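Long-range contact in cytolethal distending toxin subunit B (Escherichia coli, PDB 2F1N), which nicks DNA as the endonuclease subunit of a three-part toxin, very probably damaging the DNA of intoxicated cells, which leads to cell-cycle arrest at G2/M: residues P73-S85 / P90-A102. Residues are numbered along the deposited sequence; the frame is centred on the assembly and turned at random.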
# COMPACT_ATOMS: atom_id res chain seq x y z
N PRO A 73 4.32 -15.05 9.77
CA PRO A 73 5.58 -15.46 10.45
C PRO A 73 5.82 -14.60 11.69
O PRO A 73 6.81 -13.87 11.78
CB PRO A 73 6.65 -15.22 9.38
CG PRO A 73 6.14 -13.97 8.61
CD PRO A 73 4.58 -14.11 8.64
N GLY A 74 4.87 -14.66 12.62
CA GLY A 74 4.91 -13.88 13.85
C GLY A 74 4.74 -12.37 13.64
O GLY A 74 5.16 -11.58 14.49
N ILE A 75 4.08 -11.96 12.56
CA ILE A 75 3.78 -10.54 12.41
C ILE A 75 2.29 -10.27 12.59
O ILE A 75 1.50 -10.87 11.85
CB ILE A 75 4.24 -10.05 11.05
CG1 ILE A 75 5.76 -10.20 10.90
CG2 ILE A 75 3.76 -8.57 10.81
CD1 ILE A 75 6.21 -10.29 9.47
N PRO A 76 1.92 -9.41 13.55
CA PRO A 76 0.53 -9.07 13.81
C PRO A 76 -0.19 -8.60 12.56
O PRO A 76 0.27 -7.68 11.88
CB PRO A 76 0.64 -7.90 14.79
CG PRO A 76 1.89 -8.23 15.55
CD PRO A 76 2.82 -8.75 14.53
N VAL A 77 -1.30 -9.26 12.24
CA VAL A 77 -2.15 -8.81 11.15
C VAL A 77 -3.60 -9.24 11.43
O VAL A 77 -3.85 -10.36 11.85
CB VAL A 77 -1.69 -9.31 9.76
CG1 VAL A 77 -2.59 -8.73 8.60
CG2 VAL A 77 -0.21 -8.97 9.51
N ARG A 78 -4.55 -8.33 11.19
CA ARG A 78 -5.97 -8.60 11.46
C ARG A 78 -6.80 -8.11 10.31
O ARG A 78 -6.52 -7.06 9.74
CB ARG A 78 -6.50 -7.83 12.74
CG ARG A 78 -5.93 -8.27 14.07
CD ARG A 78 -6.05 -7.14 15.12
NE ARG A 78 -7.34 -7.28 15.78
CZ ARG A 78 -7.97 -6.31 16.45
NH1 ARG A 78 -7.46 -5.09 16.53
NH2 ARG A 78 -9.12 -6.59 17.05
N GLU A 79 -7.87 -8.85 9.98
CA GLU A 79 -8.87 -8.37 9.02
C GLU A 79 -10.02 -7.77 9.80
O GLU A 79 -10.55 -8.43 10.70
CB GLU A 79 -9.42 -9.55 8.21
CG GLU A 79 -10.54 -9.16 7.26
CD GLU A 79 -11.04 -10.40 6.54
OE1 GLU A 79 -11.75 -11.25 7.14
OE2 GLU A 79 -10.63 -10.55 5.37
N LEU A 80 -10.41 -6.54 9.45
CA LEU A 80 -11.55 -5.87 10.06
C LEU A 80 -12.60 -5.48 9.02
O LEU A 80 -12.25 -5.17 7.88
CB LEU A 80 -11.10 -4.60 10.85
CG LEU A 80 -9.68 -4.62 11.45
CD1 LEU A 80 -9.19 -3.17 11.74
CD2 LEU A 80 -9.65 -5.44 12.73
N ILE A 81 -13.88 -5.54 9.39
CA ILE A 81 -14.89 -5.00 8.53
C ILE A 81 -15.31 -3.64 9.06
O ILE A 81 -15.53 -3.47 10.27
CB ILE A 81 -16.11 -5.98 8.35
CG1 ILE A 81 -15.67 -7.10 7.41
CG2 ILE A 81 -17.32 -5.30 7.63
CD1 ILE A 81 -16.66 -8.31 7.28
N TRP A 82 -15.43 -2.69 8.14
CA TRP A 82 -15.74 -1.30 8.52
C TRP A 82 -17.00 -0.92 7.78
O TRP A 82 -17.02 -0.75 6.54
CB TRP A 82 -14.55 -0.38 8.18
CG TRP A 82 -14.66 1.07 8.61
CD1 TRP A 82 -15.49 1.60 9.60
CD2 TRP A 82 -13.90 2.16 8.08
NE1 TRP A 82 -15.26 2.96 9.70
CE2 TRP A 82 -14.28 3.32 8.79
CE3 TRP A 82 -12.90 2.25 7.09
CZ2 TRP A 82 -13.72 4.59 8.51
CZ3 TRP A 82 -12.31 3.52 6.83
CH2 TRP A 82 -12.73 4.66 7.56
N ASN A 83 -18.09 -0.80 8.55
CA ASN A 83 -19.40 -0.49 7.96
C ASN A 83 -19.47 1.01 7.77
O ASN A 83 -19.28 1.75 8.73
CB ASN A 83 -20.55 -0.97 8.87
CG ASN A 83 -21.92 -0.92 8.18
OD1 ASN A 83 -22.16 -0.12 7.29
ND2 ASN A 83 -22.84 -1.78 8.62
N LEU A 84 -19.70 1.47 6.54
CA LEU A 84 -19.57 2.90 6.24
C LEU A 84 -20.93 3.60 6.12
O LEU A 84 -21.01 4.82 6.21
CB LEU A 84 -18.79 3.11 4.93
CG LEU A 84 -17.32 2.68 4.91
CD1 LEU A 84 -16.71 2.87 3.55
CD2 LEU A 84 -16.51 3.48 5.96
N SER A 85 -21.97 2.81 5.88
CA SER A 85 -23.34 3.33 5.63
C SER A 85 -24.21 2.16 5.22
O SER A 85 -23.70 1.11 4.87
CB SER A 85 -23.36 4.37 4.50
OG SER A 85 -24.68 4.90 4.27
N PRO A 90 -20.84 2.34 -1.71
CA PRO A 90 -19.77 1.59 -1.03
C PRO A 90 -20.15 1.39 0.45
O PRO A 90 -19.80 2.22 1.28
CB PRO A 90 -18.54 2.50 -1.22
CG PRO A 90 -19.05 3.87 -1.50
CD PRO A 90 -20.53 3.77 -1.81
N GLN A 91 -20.87 0.31 0.76
CA GLN A 91 -21.53 0.16 2.07
C GLN A 91 -20.56 -0.33 3.17
O GLN A 91 -20.65 0.07 4.33
CB GLN A 91 -22.73 -0.79 1.96
CG GLN A 91 -23.82 -0.35 0.94
CD GLN A 91 -25.10 -1.20 1.00
OE1 GLN A 91 -26.20 -0.66 1.06
NE2 GLN A 91 -24.94 -2.52 0.94
N GLN A 92 -19.65 -1.21 2.82
CA GLN A 92 -18.64 -1.63 3.80
C GLN A 92 -17.29 -1.82 3.13
O GLN A 92 -17.20 -2.12 1.93
CB GLN A 92 -19.02 -2.95 4.45
CG GLN A 92 -20.35 -2.94 5.19
CD GLN A 92 -20.49 -4.15 6.10
OE1 GLN A 92 -20.70 -4.01 7.31
NE2 GLN A 92 -20.37 -5.34 5.51
N VAL A 93 -16.23 -1.71 3.92
CA VAL A 93 -14.91 -1.98 3.36
C VAL A 93 -14.17 -2.91 4.31
O VAL A 93 -14.54 -3.01 5.50
CB VAL A 93 -14.08 -0.68 3.09
CG1 VAL A 93 -14.69 0.18 1.92
CG2 VAL A 93 -13.83 0.11 4.39
N TYR A 94 -13.12 -3.55 3.81
CA TYR A 94 -12.28 -4.44 4.60
C TYR A 94 -10.96 -3.75 4.91
O TYR A 94 -10.36 -3.11 4.05
CB TYR A 94 -12.00 -5.75 3.80
CG TYR A 94 -13.20 -6.66 3.77
CD1 TYR A 94 -14.20 -6.47 2.83
CD2 TYR A 94 -13.31 -7.69 4.70
CE1 TYR A 94 -15.35 -7.30 2.82
CE2 TYR A 94 -14.39 -8.53 4.69
CZ TYR A 94 -15.40 -8.34 3.73
OH TYR A 94 -16.50 -9.18 3.72
N ILE A 95 -10.50 -3.84 6.17
CA ILE A 95 -9.19 -3.28 6.53
C ILE A 95 -8.26 -4.39 6.93
O ILE A 95 -8.64 -5.26 7.74
CB ILE A 95 -9.34 -2.28 7.75
CG1 ILE A 95 -10.31 -1.13 7.41
CG2 ILE A 95 -7.95 -1.71 8.10
CD1 ILE A 95 -10.54 -0.18 8.65
N TYR A 96 -7.04 -4.38 6.42
CA TYR A 96 -6.05 -5.38 6.87
C TYR A 96 -5.02 -4.56 7.60
O TYR A 96 -4.38 -3.64 7.03
CB TYR A 96 -5.44 -6.12 5.63
CG TYR A 96 -6.57 -6.85 4.98
CD1 TYR A 96 -6.94 -8.12 5.44
CD2 TYR A 96 -7.38 -6.21 4.02
CE1 TYR A 96 -8.06 -8.80 4.90
CE2 TYR A 96 -8.52 -6.85 3.51
CZ TYR A 96 -8.84 -8.14 3.95
OH TYR A 96 -9.99 -8.77 3.47
N PHE A 97 -4.91 -4.83 8.89
CA PHE A 97 -4.16 -3.92 9.77
C PHE A 97 -3.03 -4.64 10.46
O PHE A 97 -3.27 -5.69 11.06
CB PHE A 97 -5.12 -3.27 10.78
CG PHE A 97 -4.58 -1.98 11.36
CD1 PHE A 97 -3.68 -2.00 12.38
CD2 PHE A 97 -4.99 -0.73 10.84
CE1 PHE A 97 -3.14 -0.82 12.90
CE2 PHE A 97 -4.45 0.48 11.37
CZ PHE A 97 -3.52 0.39 12.39
N SER A 98 -1.83 -4.05 10.46
CA SER A 98 -0.71 -4.64 11.19
C SER A 98 -0.20 -3.66 12.21
O SER A 98 0.36 -2.64 11.83
CB SER A 98 0.46 -5.00 10.29
OG SER A 98 0.05 -5.97 9.37
N ALA A 99 -0.42 -3.95 13.49
CA ALA A 99 0.24 -3.24 14.56
C ALA A 99 1.72 -3.70 14.54
O ALA A 99 2.05 -4.86 14.84
CB ALA A 99 -0.42 -3.58 15.87
N VAL A 100 2.59 -2.82 14.12
CA VAL A 100 4.00 -3.14 13.99
C VAL A 100 4.57 -3.04 15.39
O VAL A 100 5.18 -3.99 15.89
CB VAL A 100 4.69 -2.18 13.01
CG1 VAL A 100 6.22 -2.28 13.10
CG2 VAL A 100 4.20 -2.49 11.56
N ASP A 101 4.34 -1.90 16.03
CA ASP A 101 4.65 -1.78 17.45
C ASP A 101 3.37 -1.99 18.24
O ASP A 101 2.34 -1.35 18.00
CB ASP A 101 5.28 -0.44 17.79
CG ASP A 101 6.35 -0.01 16.79
OD1 ASP A 101 7.34 -0.75 16.56
OD2 ASP A 101 6.27 1.07 16.18
N ALA A 102 3.46 -2.93 19.18
CA ALA A 102 2.46 -3.07 20.21
C ALA A 102 2.68 -2.02 21.32
O ALA A 102 2.01 -2.05 22.36
CB ALA A 102 2.51 -4.48 20.78
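Trp82 lies alongside Val93, its ring carbon CE3 3.6 Å from Val93 CG2, and Ile95 CD1 reaches Trp82 CE3 at 3.7 Å. Leu84 CD2 covers one face of the indole, while Leu84 CD1 meets Val93 CG1 at 3.7 Å. Beyond, Leu80 CD1 touches both Ile95 CB and Phe97 CB. Helix 31-42 covers the Trp82 end of this face, Ile42 touching Trp82, Leu84 and Val93, and Trp34 touching Ile95. Strands 78-83 and 92-98 form an antiparallel beta hairpin within an eight-stranded sheet of the DNase I-like fold, flanked by strands 64-65 and 109-113. Paired backbone bonds link Arg78 with Phe97, Leu80 with Ile95 and Trp82 with Val93; Leu84 N to Gln91 O, 2.8 Å, extends the pairing toward the turn. On the other face, Ile81 runs beside the Tyr94 ring, Ile81 CG1 3.3 Å from Tyr94 CE2. Glu79, extended with CG anti to N (chi1 176°), lies along Tyr96, carboxylate and ring planes 65° apart. Tyr96 OH donates to the anti side of Glu79 OE2 at 2.7 Å. Arg68 forms a salt bridge to that oxygen, Thr66 OG1 hydrogen-bonds to Glu79 OE1, and Ala117 N bonds to the tyrosine hydroxyl.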